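Local coordinates for SAM-dependent methyltransferase (Exiguobacterium sibiricum 255-15, PDB 3D2L), which probably transfers a methyl group from S-adenosylmethionine to an acceptor not yet identified, at residues V85-M88 / R89-E92; D136-S139 / P140-E144; I207-L210 / R211-G214. One frame throughout, in Å; residues are numbered along the deposited sequence. Where two conformers were deposited one is given.

In the fold
From the N terminus, contact 1 comes first, turning the chain just after strand 82-85, at one rim of the seven-stranded mixed sheet, on the way to strand 97-102. Contact 2 follows at the end of strand 131-138, where the chain leaves the same sheet through helix 140-144 for the four-stranded antiparallel sheet. Contact 3 comes last, at the end of helix 203-212, where the chain turns into strand 215-222 at the opposite rim. Each is a local turn or helix end; the three run in series, with no nesting or crossing. None touches another, contacts 1 and 3 having centres about 19 Å apart, but both lean on helix 113-126.

Contact 1. Residues V85-M88 / R89-E92; sequences VQDM and RELE
Q86 reaches across the turn to clasp the backbone of E92 at two points. Its OE1 accepts from E92 N at 2.9 Å and its NE2 gives to E92 O, also at 2.9 Å, though that acceptor is tilted 28° from the amide plane. The two bonds fix the rotation of the carboxamide.

D87 organises the bend itself. D87 O accepts from E90 N at 2.9 Å, closing a type I turn, while its OD1 takes R89 N at 3.0 Å from above the carboxylate plane, an Asx turn on the same residues. CG anti to the backbone N (chi1 -174°) swings the carboxylate over to the N-H of R89.

Charge adds a looser tie: D87 OD2 and R89 NH1 form a salt bridge at 3.1 Å, with carboxylate and guanidinium planes 62° apart. A water links D87 N to E90 OE2.

In class I methyltransferases the loop after this strand commonly borders the adenine of the cofactor, and a similar place is likely for this loop. Backbone bonds join Q86 to D61 at the end of strand 56-61, while L91 N meets S122 and M88 and R89 lie on T119, all against helix 113-126.

Contact 2. Residues D136-S139 / P140-E144; sequences DVHS and PYKME
P140 opens the helix directly after S139, the N-cap residue; as a proline it has no amide hydrogen to bond there, which the first turn does not require. Y141 follows with its CB 3.8 Å from S139 OG, and its ring leads away from the strand.

K142 supplies the N-H that the N-cap serine takes up. Its N gives a hydrogen bond to S139 OG at 3.1 Å with an N-H...O angle of 159°, and a second, weak one to S139 O. Chi1 of S139 at 60° sets OG between its own backbone N and carbonyl carbon, turned back over the first helical turn; the same oxygen also bonds A233 O. The K142 side chain then runs fully extended back toward the strand, its CD 3.6 Å from H138 ND1. The amine does not bond the ring directly. Instead a water in the ring plane bridges them, 2.8 Å from H138 ND1 and 2.6 Å from K142 NZ.

M143, a selenomethionine, closes the turn with a weak bond from its N to S139 O at 3.4 Å. Its SE lies obliquely to the imidazole, 4.7 Å from the centroid of the H138 ring, a Met-aromatic contact that is doubtful because the side chain has a second deposited conformer.

H138 is further fixed by NE2 bonding Q198 OE1 and by an edge-to-face stack with F147. With an alanine in place of H138, Q198 OE1 would probably lose its imidazole partner, the water would be held from the K142 side alone, and a gap would be likely to open beside F147 and the K142 chain.

The contact thus sits where strand 131-138, bonded along one side to strand 235-242 through V137 and I236, passes into helix 140-144, with Q198 of strand 189-199 reaching in from the antiparallel sheet.

Contact 3. Residues I207-L210 / R211-G214; sequences ITWL and REAG
A213 N is shared by two carbonyls of the last helical turn: W209 O accepts from it at 2.9 Å, and L210 O takes a weak bond at 3.1 Å. Before it, regular helical bonds run from R211 N to I207 O and from E212 N to T208 O.

The side chains pair one turn apart. I207 CG2 sits over the centre of one face of the R211 guanidinium, an unusually short 3.1 Å from R211 CZ. Extension of the arginine from CG to NE lays it alongside the isoleucine and brings its guanidinium face under that methyl. E212 lies beside T208 and brings OE1 to the ring edge of W209, in its plane, 3.6 Å from W209 CD1; carboxylate and indole planes are 39° apart.

G214 ends the helix in a Schellman motif, with a phi of 88° and its N bonded to R211 O at 3.1 Å. At these backbone angles a CB would be pressed against the A213 carbonyl oxygen.

T208 OG1 turns back to bond E204 O. L210 packs on F215 and V217 of strand 215-222 and on L133 and F135 of strand 131-138, while W209 and A213 reach F120 on helix 113-126.

Contact 1. Residues V85-M88 / R89-E92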
# COMPACT_ATOMS: atom_id res chain seq x y z
N VAL A 85 9.07 -9.56 7.97
CA VAL A 85 8.28 -10.32 6.98
C VAL A 85 7.05 -10.83 7.69
O VAL A 85 7.15 -11.63 8.60
CB VAL A 85 9.07 -11.49 6.38
CG1 VAL A 85 8.19 -12.36 5.44
CG2 VAL A 85 10.33 -10.97 5.66
N GLN A 86 5.89 -10.31 7.32
CA GLN A 86 4.64 -10.72 7.92
C GLN A 86 3.52 -10.45 6.95
O GLN A 86 3.58 -9.54 6.16
CB GLN A 86 4.31 -9.94 9.21
CG GLN A 86 5.29 -10.01 10.35
CD GLN A 86 4.76 -9.33 11.62
OE1 GLN A 86 3.57 -9.10 11.77
NE2 GLN A 86 5.67 -9.00 12.54
N ASP A 87 2.48 -11.24 7.07
CA ASP A 87 1.27 -11.12 6.27
C ASP A 87 0.36 -10.11 7.01
O ASP A 87 0.20 -10.25 8.23
CB ASP A 87 0.65 -12.52 6.25
CG ASP A 87 -0.55 -12.64 5.35
OD1 ASP A 87 -1.30 -11.66 5.17
OD2 ASP A 87 -0.75 -13.77 4.85
N MSE A 88 -0.22 -9.12 6.30
CA MSE A 88 -1.11 -8.09 6.93
C MSE A 88 -2.32 -8.69 7.58
O MSE A 88 -2.88 -8.11 8.49
CB MSE A 88 -1.56 -6.98 5.96
CG MSE A 88 -2.31 -7.45 4.74
SE MSE A 88 -2.92 -5.91 3.76
CE MSE A 88 -1.07 -5.21 3.10
N ARG A 89 -2.77 -9.85 7.12
CA ARG A 89 -3.88 -10.45 7.86
C ARG A 89 -3.55 -11.10 9.18
O ARG A 89 -4.47 -11.55 9.86
CB ARG A 89 -4.69 -11.47 7.13
CG ARG A 89 -4.15 -12.16 6.12
CD ARG A 89 -4.79 -11.72 4.84
NE ARG A 89 -5.04 -12.97 4.17
CZ ARG A 89 -4.22 -13.59 3.33
NH1 ARG A 89 -3.07 -13.04 2.97
NH2 ARG A 89 -4.60 -14.78 2.82
N GLU A 90 -2.28 -11.19 9.52
CA GLU A 90 -1.89 -11.80 10.77
C GLU A 90 -0.74 -11.04 11.37
O GLU A 90 0.26 -11.63 11.75
CB GLU A 90 -1.55 -13.30 10.56
CG GLU A 90 -0.64 -13.55 9.38
CD GLU A 90 -0.31 -15.03 9.13
OE1 GLU A 90 -1.22 -15.89 9.26
OE2 GLU A 90 0.86 -15.31 8.74
N LEU A 91 -0.90 -9.72 11.49
CA LEU A 91 0.16 -8.91 12.08
C LEU A 91 0.41 -9.27 13.50
O LEU A 91 -0.52 -9.59 14.25
CB LEU A 91 -0.17 -7.43 12.11
CG LEU A 91 -0.38 -6.74 10.80
CD1 LEU A 91 -0.74 -5.30 11.15
CD2 LEU A 91 0.92 -6.88 9.98
N GLU A 92 1.66 -9.17 13.91
CA GLU A 92 1.98 -9.43 15.28
C GLU A 92 3.27 -8.71 15.60
O GLU A 92 4.34 -9.10 15.13
CB GLU A 92 2.04 -10.93 15.54
CG GLU A 92 2.07 -11.24 17.04
CD GLU A 92 1.66 -12.66 17.36
OE1 GLU A 92 1.44 -13.46 16.42
OE2 GLU A 92 1.55 -12.96 18.55
O HOH W 1 2.50 -13.03 9.45

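Contact 2. Residues D136-S139 / P140-E144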
# COMPACT_ATOMS: atom_id res chain seq x y z
N ASP A 136 -5.59 3.73 1.87
CA ASP A 136 -6.16 4.26 0.63
C ASP A 136 -6.31 3.11 -0.35
O ASP A 136 -5.45 2.19 -0.41
CB ASP A 136 -5.31 5.39 0.04
CG ASP A 136 -3.87 4.95 -0.21
OD1 ASP A 136 -3.08 4.85 0.77
OD2 ASP A 136 -3.52 4.76 -1.39
N VAL A 137 -7.41 3.15 -1.09
CA VAL A 137 -7.77 2.08 -2.03
C VAL A 137 -8.31 2.63 -3.33
O VAL A 137 -8.69 3.80 -3.41
CB VAL A 137 -8.86 1.11 -1.44
CG1 VAL A 137 -8.28 0.20 -0.34
CG2 VAL A 137 -10.09 1.87 -0.94
N HIS A 138 -8.32 1.78 -4.34
CA HIS A 138 -8.92 2.13 -5.60
C HIS A 138 -10.42 2.28 -5.43
O HIS A 138 -11.03 1.57 -4.64
CB HIS A 138 -8.69 1.03 -6.67
CG HIS A 138 -7.25 0.71 -6.92
ND1 HIS A 138 -6.31 1.69 -7.14
CD2 HIS A 138 -6.59 -0.47 -7.00
CE1 HIS A 138 -5.14 1.12 -7.38
NE2 HIS A 138 -5.29 -0.19 -7.30
N SER A 139 -11.00 3.20 -6.18
CA SER A 139 -12.42 3.38 -6.23
C SER A 139 -12.93 2.41 -7.27
O SER A 139 -12.15 1.99 -8.14
CB SER A 139 -12.75 4.77 -6.71
OG SER A 139 -12.21 4.95 -8.02
N PRO A 140 -14.23 2.05 -7.19
CA PRO A 140 -14.87 1.26 -8.26
C PRO A 140 -14.69 1.91 -9.66
O PRO A 140 -14.44 1.21 -10.63
CB PRO A 140 -16.33 1.26 -7.84
CG PRO A 140 -16.29 1.35 -6.39
CD PRO A 140 -15.17 2.29 -6.09
N TYR A 141 -14.78 3.24 -9.73
CA TYR A 141 -14.62 3.98 -10.99
C TYR A 141 -13.26 3.74 -11.65
O TYR A 141 -13.19 3.57 -12.87
CB TYR A 141 -14.82 5.48 -10.73
CG TYR A 141 -14.68 6.36 -11.95
CD1 TYR A 141 -15.73 6.49 -12.86
CD2 TYR A 141 -13.52 7.08 -12.18
CE1 TYR A 141 -15.61 7.30 -13.97
CE2 TYR A 141 -13.39 7.88 -13.30
CZ TYR A 141 -14.43 7.98 -14.18
OH TYR A 141 -14.31 8.79 -15.28
N LYS A 142 -12.19 3.72 -10.86
CA LYS A 142 -10.84 3.45 -11.38
C LYS A 142 -10.77 2.08 -12.01
O LYS A 142 -10.22 1.90 -13.09
CB LYS A 142 -9.79 3.54 -10.27
CG LYS A 142 -8.37 3.32 -10.77
CD LYS A 142 -7.39 3.82 -9.78
CE LYS A 142 -5.96 3.73 -10.26
NZ LYS A 142 -5.05 4.41 -9.24
N MSE A 143 -11.34 1.10 -11.32
CA MSE A 143 -11.38 -0.27 -11.83
C MSE A 143 -12.08 -0.31 -13.18
O MSE A 143 -11.64 -1.00 -14.09
CB MSE A 143 -12.13 -1.19 -10.86
CG MSE A 143 -11.62 -1.19 -9.42
SE MSE A 143 -9.72 -1.59 -9.22
CE MSE A 143 -9.72 -3.20 -10.30
N GLU A 144 -13.17 0.45 -13.29
CA GLU A 144 -13.96 0.44 -14.52
C GLU A 144 -13.39 1.31 -15.64
O GLU A 144 -13.87 1.23 -16.78
CB GLU A 144 -15.41 0.82 -14.20
CG GLU A 144 -16.09 -0.01 -13.07
CD GLU A 144 -16.32 -1.49 -13.40
OE1 GLU A 144 -15.38 -2.19 -13.81
OE2 GLU A 144 -17.46 -1.97 -13.19
O HOH W 2 -6.37 4.45 -6.99

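Contact 3. Residues I207-L210 / R211-G214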
# COMPACT_ATOMS: atom_id res chain seq x y z
N ILE A 207 -16.42 0.60 5.11
CA ILE A 207 -16.93 1.26 6.34
C ILE A 207 -17.61 0.21 7.20
O ILE A 207 -17.40 0.16 8.39
CB ILE A 207 -17.95 2.40 6.01
CG1 ILE A 207 -17.25 3.61 5.33
CG2 ILE A 207 -18.69 2.88 7.30
CD1 ILE A 207 -18.25 4.58 4.55
N THR A 208 -18.43 -0.66 6.61
CA THR A 208 -19.10 -1.71 7.38
C THR A 208 -18.14 -2.66 8.07
O THR A 208 -18.31 -3.01 9.22
CB THR A 208 -20.04 -2.53 6.46
OG1 THR A 208 -21.08 -1.66 6.03
CG2 THR A 208 -20.66 -3.69 7.22
N TRP A 209 -17.13 -3.11 7.33
CA TRP A 209 -16.12 -3.98 7.86
C TRP A 209 -15.33 -3.32 8.94
O TRP A 209 -15.01 -3.96 9.94
CB TRP A 209 -15.18 -4.48 6.75
CG TRP A 209 -15.80 -5.45 5.75
CD1 TRP A 209 -16.80 -6.34 6.00
CD2 TRP A 209 -15.40 -5.67 4.40
NE1 TRP A 209 -17.07 -7.08 4.86
CE2 TRP A 209 -16.21 -6.69 3.88
CE3 TRP A 209 -14.44 -5.08 3.57
CZ2 TRP A 209 -16.10 -7.12 2.56
CZ3 TRP A 209 -14.31 -5.52 2.29
CH2 TRP A 209 -15.11 -6.53 1.79
N LEU A 210 -14.97 -2.05 8.75
CA LEU A 210 -14.27 -1.31 9.80
C LEU A 210 -15.08 -1.27 11.10
O LEU A 210 -14.53 -1.53 12.15
CB LEU A 210 -13.93 0.11 9.35
CG LEU A 210 -12.74 0.20 8.37
CD1 LEU A 210 -12.72 1.58 7.66
CD2 LEU A 210 -11.39 -0.15 9.07
N ARG A 211 -16.36 -0.93 11.00
CA ARG A 211 -17.24 -0.95 12.19
C ARG A 211 -17.34 -2.36 12.81
O ARG A 211 -17.30 -2.49 14.02
CB ARG A 211 -18.61 -0.42 11.82
CG ARG A 211 -18.56 1.05 11.45
CD ARG A 211 -19.91 1.50 10.91
NE ARG A 211 -19.85 2.89 10.47
CZ ARG A 211 -20.70 3.45 9.61
NH1 ARG A 211 -21.69 2.77 9.06
NH2 ARG A 211 -20.54 4.73 9.30
N GLU A 212 -17.48 -3.40 11.98
CA GLU A 212 -17.52 -4.79 12.49
C GLU A 212 -16.21 -5.13 13.24
O GLU A 212 -16.25 -5.80 14.27
CB GLU A 212 -17.81 -5.79 11.37
CG GLU A 212 -19.22 -5.64 10.88
CD GLU A 212 -19.59 -6.54 9.73
OE1 GLU A 212 -18.69 -6.99 8.96
OE2 GLU A 212 -20.82 -6.73 9.58
N ALA A 213 -15.08 -4.55 12.81
CA ALA A 213 -13.78 -4.76 13.47
C ALA A 213 -13.50 -3.87 14.68
O ALA A 213 -12.41 -3.91 15.26
CB ALA A 213 -12.64 -4.65 12.48
N GLY A 214 -14.48 -3.07 15.08
CA GLY A 214 -14.37 -2.23 16.27
C GLY A 214 -13.75 -0.85 16.08
O GLY A 214 -13.24 -0.28 17.05